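PDB 3QR3: endoglucanase EG-II from Hypocrea jecorina, which hydrolyses internal beta-1,4-glucosidic bonds of cellulose, as a glycoside hydrolase family 5 enzyme with a TIM-barrel catalytic domain. Local coordinates for residues Ala231-Asn236 and Val266-Asp272; Asn236-Phe242 and Gln275-Leu280. One frame throughout, in Å; residues are numbered along the deposited sequence. Where two conformers were deposited one is given.

Contact 1 of 2, residues Ala231-Asn236 and Val266-Asp272; sequences AECTTN and VQSCIQD. With SO4 (sulfate ion), chain F.
Cys233 and Cys269 lie with their CA atoms 4.9 Å apart, where the irregular chain 231-236 runs past the first turns of helix 267-281; the CA atoms of Asn236 and Asp272 are 4.7 Å apart. A disulfide joins the two cysteines. Both SG atoms stand beside their own backbone N, chi1 -62° in Cys233 and -61° in Cys269, and the bond is twisted by a chi3 of 100°. The Ala231 carbonyl O lies 3.0 Å from Cys269 SG. Ser268 OG accepts a nearly straight bond from the backbone N of Cys233, at 3.0 Å. It donates to Glu232 OE1 at 2.7 Å, meeting the carboxylate from above its plane. A water also donates to OE1 and accepts from the Ser268 backbone N, so the bent Glu232 chain is tied to the helix's first turn twice. Val266, the N-cap residue, crosses the Glu232 side chain at about a right angle and sets CG2 3.6 Å from the Ala231 O. Asp272 CB lies 3.3 Å from Thr235 O and OD2 3.1 Å from Thr235 N, at an angle too poor for a hydrogen bond. A sulfate, probably from the crystallisation liquor, takes hydrogen bonds from the backbone N of Ala231 and of Glu232. The covalent link fixes the loop on the helix. The carboxylate beside the helix's N-terminal turn would probably be stabilised by the helix dipole.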
ATOM      1  N   ALA A 231      10.494 -15.914  -8.299  1.00 18.94           N
ATOM      2  CA  ALA A 231      11.743 -15.208  -8.053  1.00 27.53           C
ATOM      3  C   ALA A 231      12.195 -14.418  -9.276  1.00 29.03           C
ATOM      4  O   ALA A 231      12.611 -13.267  -9.152  1.00 27.54           O
ATOM      5  CB  ALA A 231      12.841 -16.192  -7.618  1.00 23.35           C
ATOM      6  N   GLU A 232      12.093 -15.026 -10.456  1.00 22.08           N
ATOM      7  CA  GLU A 232      12.671 -14.433 -11.662  1.00 21.58           C
ATOM      8  C   GLU A 232      11.799 -13.314 -12.228  1.00 26.42           C
ATOM      9  O   GLU A 232      10.576 -13.381 -12.156  1.00 28.88           O
ATOM     10  CB  GLU A 232      12.919 -15.506 -12.729  1.00 23.11           C
ATOM     11  CG  GLU A 232      13.904 -16.599 -12.295  1.00 35.51           C
ATOM     12  CD  GLU A 232      15.316 -16.067 -12.041  1.00 32.33           C
ATOM     13  OE1 GLU A 232      15.741 -15.115 -12.736  1.00 32.89           O
ATOM     14  OE2 GLU A 232      16.007 -16.605 -11.153  1.00 36.99           O
ATOM     15  N   CYS A 233      12.437 -12.278 -12.770  1.00 20.44           N
ATOM     16  CA  CYS A 233      11.707 -11.212 -13.447  1.00 23.24           C
ATOM     17  C   CYS A 233      11.817 -11.358 -14.963  1.00 29.59           C
ATOM     18  O   CYS A 233      12.827 -11.832 -15.483  1.00 24.66           O
ATOM     19  CB  CYS A 233      12.201  -9.839 -12.998  1.00 24.78           C
ATOM     20  SG  CYS A 233      11.958  -9.519 -11.230  1.00 28.66           S
ATOM     21  N   THR A 234      10.766 -10.954 -15.665  1.00 26.19           N
ATOM     22  CA  THR A 234      10.674 -11.165 -17.100  1.00 20.68           C
ATOM     23  C   THR A 234      10.316  -9.869 -17.829  1.00 24.32           C
ATOM     24  O   THR A 234      10.210  -9.850 -19.056  1.00 26.58           O
ATOM     25  CB  THR A 234       9.607 -12.234 -17.433  1.00 26.52           C
ATOM     26  OG1 THR A 234       8.321 -11.776 -17.002  1.00 31.10           O
ATOM     27  CG2 THR A 234       9.910 -13.540 -16.727  1.00 29.47           C
ATOM     28  N   THR A 235      10.126  -8.788 -17.080  1.00 19.60           N
ATOM     29  CA  THR A 235       9.734  -7.515 -17.692  1.00 24.63           C
ATOM     30  C   THR A 235      10.098  -6.349 -16.781  1.00 25.23           C
ATOM     31  O   THR A 235      10.199  -6.511 -15.559  1.00 21.92           O
ATOM     32  CB  THR A 235       8.209  -7.476 -17.999  1.00 22.42           C
ATOM     33  OG1 THR A 235       7.862  -6.245 -18.652  1.00 22.90           O
ATOM     34  CG2 THR A 235       7.391  -7.613 -16.709  1.00 21.25           C
ATOM     35  N   ASN A 236      10.309  -5.179 -17.379  1.00 19.43           N
ATOM     36  CA  ASN A 236      10.474  -3.948 -16.612  1.00 19.61           C
ATOM     37  C   ASN A 236       9.199  -3.094 -16.613  1.00 17.58           C
ATOM     38  O   ASN A 236       9.172  -2.004 -16.038  1.00 15.97           O
ATOM     39  CB  ASN A 236      11.672  -3.141 -17.126  1.00 21.45           C
ATOM     40  CG  ASN A 236      11.506  -2.714 -18.564  1.00 24.83           C
ATOM     41  OD1 ASN A 236      10.389  -2.581 -19.056  1.00 18.13           O
ATOM     42  ND2 ASN A 236      12.620  -2.496 -19.248  1.00 26.83           N
ATOM     43  N   VAL A 266      17.576 -11.733  -7.256  1.00 23.85           N
ATOM     44  CA  VAL A 266      18.317 -12.423  -8.303  1.00 23.92           C
ATOM     45  C   VAL A 266      18.627 -11.446  -9.442  1.00 27.02           C
ATOM     46  O   VAL A 266      17.986 -10.393  -9.564  1.00 21.18           O
ATOM     47  CB  VAL A 266      17.505 -13.607  -8.868  1.00 22.07           C
ATOM     48  CG1 VAL A 266      17.292 -14.666  -7.802  1.00 28.68           C
ATOM     49  CG2 VAL A 266      16.162 -13.118  -9.415  1.00 24.22           C
ATOM     50  N   GLN A 267      19.595 -11.807 -10.282  1.00 23.56           N
ATOM     51  CA  GLN A 267      20.088 -10.910 -11.332  1.00 19.87           C
ATOM     52  C   GLN A 267      19.003 -10.388 -12.274  1.00 19.45           C
ATOM     53  O   GLN A 267      18.998  -9.202 -12.616  1.00 24.16           O
ATOM     54  CB  GLN A 267      21.191 -11.590 -12.147  1.00 22.68           C
ATOM     55  CG  GLN A 267      21.912 -10.645 -13.099  1.00 33.84           C
ATOM     56  CD  GLN A 267      22.591  -9.491 -12.373  1.00 33.03           C
ATOM     57  OE1 GLN A 267      23.208  -9.681 -11.325  1.00 35.94           O
ATOM     58  NE2 GLN A 267      22.479  -8.290 -12.931  1.00 29.79           N
ATOM     59  N   SER A 268      18.094 -11.260 -12.711  1.00 21.17           N
ATOM     60  CA  SER A 268      17.024 -10.833 -13.624  1.00 22.73           C
ATOM     61  C   SER A 268      16.208  -9.667 -13.065  1.00 20.21           C
ATOM     62  O   SER A 268      15.828  -8.754 -13.803  1.00 21.73           O
ATOM     63  CB  SER A 268      16.097 -12.000 -13.981  1.00 24.86           C
ATOM     64  OG  SER A 268      15.398 -12.480 -12.844  1.00 24.84           O
ATOM     65  N   CYS A 269      15.937  -9.702 -11.760  1.00 21.45           N
ATOM     66  CA  CYS A 269      15.156  -8.644 -11.118  1.00 20.18           C
ATOM     67  C   CYS A 269      16.001  -7.415 -10.814  1.00 23.09           C
ATOM     68  O   CYS A 269      15.513  -6.285 -10.886  1.00 25.82           O
ATOM     69  CB  CYS A 269      14.495  -9.153  -9.841  1.00 21.43           C
ATOM     70  SG  CYS A 269      13.359 -10.517 -10.143  1.00 31.48           S
ATOM     71  N   ILE A 270      17.264  -7.631 -10.462  1.00 22.55           N
ATOM     72  CA  ILE A 270      18.182  -6.515 -10.269  1.00 21.44           C
ATOM     73  C   ILE A 270      18.234  -5.684 -11.542  1.00 26.14           C
ATOM     74  O   ILE A 270      18.271  -4.459 -11.490  1.00 30.93           O
ATOM     75  CB  ILE A 270      19.586  -6.986  -9.847  1.00 24.90           C
ATOM     76  CG1 ILE A 270      19.553  -7.439  -8.380  1.00 21.32           C
ATOM     77  CG2 ILE A 270      20.606  -5.868 -10.060  1.00 23.74           C
ATOM     78  CD1 ILE A 270      20.826  -8.111  -7.893  1.00 26.91           C
ATOM     79  N   GLN A 271      18.202  -6.349 -12.693  1.00 26.85           N
ATOM     80  CA  GLN A 271      18.180  -5.622 -13.957  0.60 23.65           C
ATOM     81  C   GLN A 271      16.815  -4.994 -14.235  1.00 27.81           C
ATOM     82  O   GLN A 271      16.728  -3.788 -14.460  1.00 22.48           O
ATOM     83  CB  GLN A 271      18.618  -6.500 -15.136  0.60 25.97           C
ATOM     84  CG  GLN A 271      18.476  -5.784 -16.484  0.60 31.40           C
ATOM     85  CD  GLN A 271      19.127  -6.529 -17.639  0.60 35.84           C
ATOM     86  OE1 GLN A 271      18.817  -6.280 -18.806  0.60 37.54           O
ATOM     87  NE2 GLN A 271      20.031  -7.445 -17.319  0.60 33.33           N
ATOM     88  N   ASP A 272      15.752  -5.798 -14.205  1.00 24.97           N
ATOM     89  CA  ASP A 272      14.413  -5.318 -14.551  1.00 19.48           C
ATOM     90  C   ASP A 272      13.835  -4.308 -13.564  1.00 18.05           C
ATOM     91  O   ASP A 272      13.193  -3.336 -13.964  1.00 21.46           O
ATOM     92  CB  ASP A 272      13.441  -6.488 -14.737  1.00 23.76           C
ATOM     93  CG  ASP A 272      13.743  -7.310 -15.980  1.00 29.54           C
ATOM     94  OD1 ASP A 272      14.644  -6.917 -16.753  1.00 27.37           O
ATOM     95  OD2 ASP A 272      13.079  -8.351 -16.187  1.00 29.53           O
TER
HETATM   96  S   SO4 F 343      11.093 -18.958 -10.060  0.46 27.63           S
HETATM   97  O1  SO4 F 343      10.211 -19.861 -10.796  0.87 46.59           O
HETATM   98  O2  SO4 F 343      11.171 -17.698 -10.787  1.00 36.46           O
HETATM   99  O3  SO4 F 343      10.552 -18.740  -8.715  0.78 32.51           O
HETATM  100  O4  SO4 F 343      12.430 -19.532  -9.953  0.72 35.56           O
HETATM  101  O   HOH W   1      18.300 -14.129 -12.494  1.00 28.42           O

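Contact 2 of 2, residues Asn236-Phe242 and Gln275-Leu280; sequences NNIDGAF and QQIQYL
The first torsions of Tyr279 and Ile238 bring the ring and the branched side chain together. The Tyr279 ring is swung anti to its backbone N, chi1 -173°, and Ile238 has CG1 beside its backbone N, chi1 -63°, which puts CG2 over the ring. CG2 lies 3.9 Å from the ring centroid, almost on the normal, in a CH-pi contact. Ile238 CD1 reaches on to Tyr279 CB at 3.7 Å. The Phe242 carbonyl O approaches the edge of the tyrosine ring, 3.5 Å from CE2, and also accepts a hydrogen bond from Tyr287 OH. Leu280 CD2 sits over one face of the Phe242 ring, offset toward the rim, 4.2 Å from its centroid. The Gln276 amide comes to the edge of the same ring, with its plane 80° from the ring plane. Gln276 CB packs 3.4 Å from the Asn236 O. Asn236 ND2 donates to Gln275 OE1 at 2.8 Å; the acceptor lies near the asparagine amide plane, but the donor stands above the glutamine carbonyl plane. Asn236 OD1 accepts from the Ile238 N at 3.1 Å, which makes an Asx turn. The Asn237 amide bonds to Lys220 and to the Tyr221 O. Both ends of the Asn236 amide are therefore engaged, one by each helix. Beyond this polar end, Ile238, Phe242, Tyr279 and Leu280 pack helix 238-251 against helix 267-281 through apolar contacts.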
ATOM      1  N   ASN A 236      10.309  -5.179 -17.379  1.00 19.43           N
ATOM      2  CA  ASN A 236      10.474  -3.948 -16.612  1.00 19.61           C
ATOM      3  C   ASN A 236       9.199  -3.094 -16.613  1.00 17.58           C
ATOM      4  O   ASN A 236       9.172  -2.004 -16.038  1.00 15.97           O
ATOM      5  CB  ASN A 236      11.672  -3.141 -17.126  1.00 21.45           C
ATOM      6  CG  ASN A 236      11.506  -2.714 -18.564  1.00 24.83           C
ATOM      7  OD1 ASN A 236      10.389  -2.581 -19.056  1.00 18.13           O
ATOM      8  ND2 ASN A 236      12.620  -2.496 -19.248  1.00 26.83           N
ATOM      9  N   ASN A 237       8.150  -3.604 -17.261  1.00 18.28           N
ATOM     10  CA  ASN A 237       6.817  -2.989 -17.241  1.00 18.52           C
ATOM     11  C   ASN A 237       6.677  -1.628 -17.916  1.00 22.59           C
ATOM     12  O   ASN A 237       5.636  -0.987 -17.803  1.00 20.23           O
ATOM     13  CB  ASN A 237       6.316  -2.853 -15.806  1.00 15.49           C
ATOM     14  CG  ASN A 237       5.960  -4.176 -15.197  1.00 20.92           C
ATOM     15  OD1 ASN A 237       5.229  -4.972 -15.796  1.00 19.51           O
ATOM     16  ND2 ASN A 237       6.482  -4.433 -14.003  1.00 14.60           N
ATOM     17  N   ILE A 238       7.715  -1.171 -18.599  1.00 21.21           N
ATOM     18  CA  ILE A 238       7.662   0.159 -19.193  1.00 18.69           C
ATOM     19  C   ILE A 238       6.718   0.259 -20.400  1.00 22.37           C
ATOM     20  O   ILE A 238       5.814   1.102 -20.422  1.00 21.17           O
ATOM     21  CB  ILE A 238       9.059   0.656 -19.595  1.00 18.32           C
ATOM     22  CG1 ILE A 238       9.943   0.797 -18.349  1.00 19.87           C
ATOM     23  CG2 ILE A 238       8.941   1.976 -20.372  1.00 20.71           C
ATOM     24  CD1 ILE A 238      11.448   1.024 -18.659  1.00 19.27           C
ATOM     25  N   ASP A 239       6.930  -0.589 -21.399  1.00 23.25           N
ATOM     26  CA  ASP A 239       6.098  -0.559 -22.599  1.00 26.12           C
ATOM     27  C   ASP A 239       4.659  -0.949 -22.288  1.00 23.17           C
ATOM     28  O   ASP A 239       3.721  -0.335 -22.780  1.00 28.03           O
ATOM     29  CB  ASP A 239       6.664  -1.491 -23.671  1.00 30.38           C
ATOM     30  CG  ASP A 239       7.996  -1.003 -24.223  1.00 46.37           C
ATOM     31  OD1 ASP A 239       8.385   0.141 -23.904  1.00 37.22           O
ATOM     32  OD2 ASP A 239       8.654  -1.763 -24.972  1.00 47.35           O
ATOM     33  N   GLY A 240       4.495  -1.976 -21.460  1.00 25.02           N
ATOM     34  CA  GLY A 240       3.186  -2.539 -21.195  1.00 27.98           C
ATOM     35  C   GLY A 240       2.345  -1.794 -20.177  1.00 35.00           C
ATOM     36  O   GLY A 240       1.123  -1.907 -20.188  1.00 39.79           O
ATOM     37  N   ALA A 241       2.975  -1.027 -19.294  1.00 26.65           N
ATOM     38  CA  ALA A 241       2.208  -0.371 -18.245  1.00 22.47           C
ATOM     39  C   ALA A 241       2.578   1.086 -17.996  1.00 21.96           C
ATOM     40  O   ALA A 241       1.738   1.974 -18.106  1.00 21.25           O
ATOM     41  CB  ALA A 241       2.299  -1.169 -16.958  1.00 17.42           C
ATOM     42  N   PHE A 242       3.835   1.340 -17.650  1.00 19.25           N
ATOM     43  CA  PHE A 242       4.161   2.645 -17.092  1.00 17.33           C
ATOM     44  C   PHE A 242       4.330   3.781 -18.108  1.00 21.06           C
ATOM     45  O   PHE A 242       4.143   4.938 -17.761  1.00 16.50           O
ATOM     46  CB  PHE A 242       5.353   2.541 -16.145  1.00 16.79           C
ATOM     47  CG  PHE A 242       5.062   1.722 -14.909  1.00 16.02           C
ATOM     48  CD1 PHE A 242       4.113   2.153 -13.990  1.00 17.31           C
ATOM     49  CD2 PHE A 242       5.722   0.519 -14.677  1.00 17.75           C
ATOM     50  CE1 PHE A 242       3.824   1.406 -12.852  1.00 20.83           C
ATOM     51  CE2 PHE A 242       5.447  -0.240 -13.537  1.00 17.46           C
ATOM     52  CZ  PHE A 242       4.497   0.209 -12.621  1.00 15.91           C
ATOM     53  N   GLN A 275      15.526  -0.929 -14.094  1.00 18.40           N
ATOM     54  CA  GLN A 275      14.952  -0.285 -15.273  1.00 21.30           C
ATOM     55  C   GLN A 275      13.586   0.309 -14.952  1.00 20.24           C
ATOM     56  O   GLN A 275      13.284   1.426 -15.349  1.00 19.73           O
ATOM     57  CB  GLN A 275      14.842  -1.274 -16.438  1.00 17.67           C
ATOM     58  CG  GLN A 275      16.203  -1.676 -16.985  1.00 27.46           C
ATOM     59  CD  GLN A 275      16.135  -2.781 -18.013  1.00 31.36           C
ATOM     60  OE1 GLN A 275      15.084  -3.383 -18.238  1.00 27.47           O
ATOM     61  NE2 GLN A 275      17.269  -3.066 -18.641  1.00 32.46           N
ATOM     62  N   GLN A 276      12.767  -0.440 -14.218  1.00 17.54           N
ATOM     63  CA  GLN A 276      11.439   0.028 -13.870  1.00 20.75           C
ATOM     64  C   GLN A 276      11.522   1.299 -13.032  1.00 17.18           C
ATOM     65  O   GLN A 276      10.865   2.298 -13.329  1.00 14.79           O
ATOM     66  CB  GLN A 276      10.660  -1.046 -13.099  1.00 16.55           C
ATOM     67  CG  GLN A 276       9.193  -0.650 -12.873  1.00 17.88           C
ATOM     68  CD  GLN A 276       8.455  -1.632 -11.988  1.00 18.49           C
ATOM     69  OE1 GLN A 276       8.600  -1.619 -10.764  1.00 24.01           O
ATOM     70  NE2 GLN A 276       7.654  -2.485 -12.600  1.00 14.97           N
ATOM     71  N   ILE A 277      12.332   1.242 -11.982  1.00 16.52           N
ATOM     72  CA  ILE A 277      12.499   2.358 -11.063  1.00 16.73           C
ATOM     73  C   ILE A 277      13.068   3.574 -11.782  1.00 21.79           C
ATOM     74  O   ILE A 277      12.671   4.709 -11.515  1.00 18.08           O
ATOM     75  CB  ILE A 277      13.445   1.977  -9.907  1.00 25.61           C
ATOM     76  CG1 ILE A 277      12.855   0.812  -9.114  1.00 24.34           C
ATOM     77  CG2 ILE A 277      13.682   3.168  -8.986  1.00 23.03           C
ATOM     78  CD1 ILE A 277      11.471   1.085  -8.583  1.00 22.64           C
ATOM     79  N   GLN A 278      14.004   3.338 -12.695  1.00 20.63           N
ATOM     80  CA  GLN A 278      14.605   4.445 -13.415  1.00 23.96           C
ATOM     81  C   GLN A 278      13.534   5.181 -14.220  1.00 19.92           C
ATOM     82  O   GLN A 278      13.513   6.412 -14.257  1.00 20.90           O
ATOM     83  CB  GLN A 278      15.731   3.977 -14.336  1.00 24.46           C
ATOM     84  CG  GLN A 278      16.348   5.134 -15.118  1.00 29.91           C
ATOM     85  CD  GLN A 278      17.303   4.678 -16.204  1.00 39.26           C
ATOM     86  OE1 GLN A 278      18.239   5.395 -16.556  1.00 46.22           O
ATOM     87  NE2 GLN A 278      17.070   3.485 -16.746  1.00 41.01           N
ATOM     88  N   TYR A 279      12.638   4.424 -14.848  1.00 21.47           N
ATOM     89  CA  TYR A 279      11.584   5.035 -15.646  1.00 19.98           C
ATOM     90  C   TYR A 279      10.622   5.839 -14.776  1.00 21.14           C
ATOM     91  O   TYR A 279      10.155   6.907 -15.177  1.00 19.12           O
ATOM     92  CB  TYR A 279      10.834   4.005 -16.500  1.00 18.51           C
ATOM     93  CG  TYR A 279       9.854   4.675 -17.457  1.00 21.44           C
ATOM     94  CD1 TYR A 279      10.291   5.216 -18.664  1.00 23.46           C
ATOM     95  CD2 TYR A 279       8.503   4.786 -17.139  1.00 19.36           C
ATOM     96  CE1 TYR A 279       9.405   5.847 -19.534  1.00 24.32           C
ATOM     97  CE2 TYR A 279       7.605   5.413 -18.004  1.00 25.87           C
ATOM     98  CZ  TYR A 279       8.069   5.942 -19.199  1.00 24.88           C
ATOM     99  OH  TYR A 279       7.193   6.561 -20.052  1.00 23.86           O
ATOM    100  N   LEU A 280      10.317   5.334 -13.586  1.00 15.91           N
ATOM    101  CA  LEU A 280       9.464   6.083 -12.675  1.00 17.21           C
ATOM    102  C   LEU A 280      10.159   7.374 -12.269  1.00 20.61           C
ATOM    103  O   LEU A 280       9.544   8.444 -12.239  1.00 21.33           O
ATOM    104  CB  LEU A 280       9.110   5.259 -11.439  1.00 23.93           C
ATOM    105  CG  LEU A 280       8.297   3.986 -11.691  1.00 23.52           C
ATOM    106  CD1 LEU A 280       8.037   3.264 -10.366  1.00 20.14           C
ATOM    107  CD2 LEU A 280       7.004   4.304 -12.423  1.00 16.26           C
TER

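In the fold
From the N terminus, strand 214-219 of the barrel leads into the loop with 231-236, which runs directly into helix 238-251. Strand 256-261 follows, then helix 267-281. Contact 1 closes a loop of 29 intervening residues and ties the loop to the start of helix 267-281. Contact 2 closes one of 32 residues and packs the first turn of helix 238-251 on the later turns of helix 267-281. The two loops cross, since their segments alternate along the chain, and they share Asn236. Together they join two successive beta-alpha units of the TIM barrel along helix 267-281, with centres about 12 Å apart.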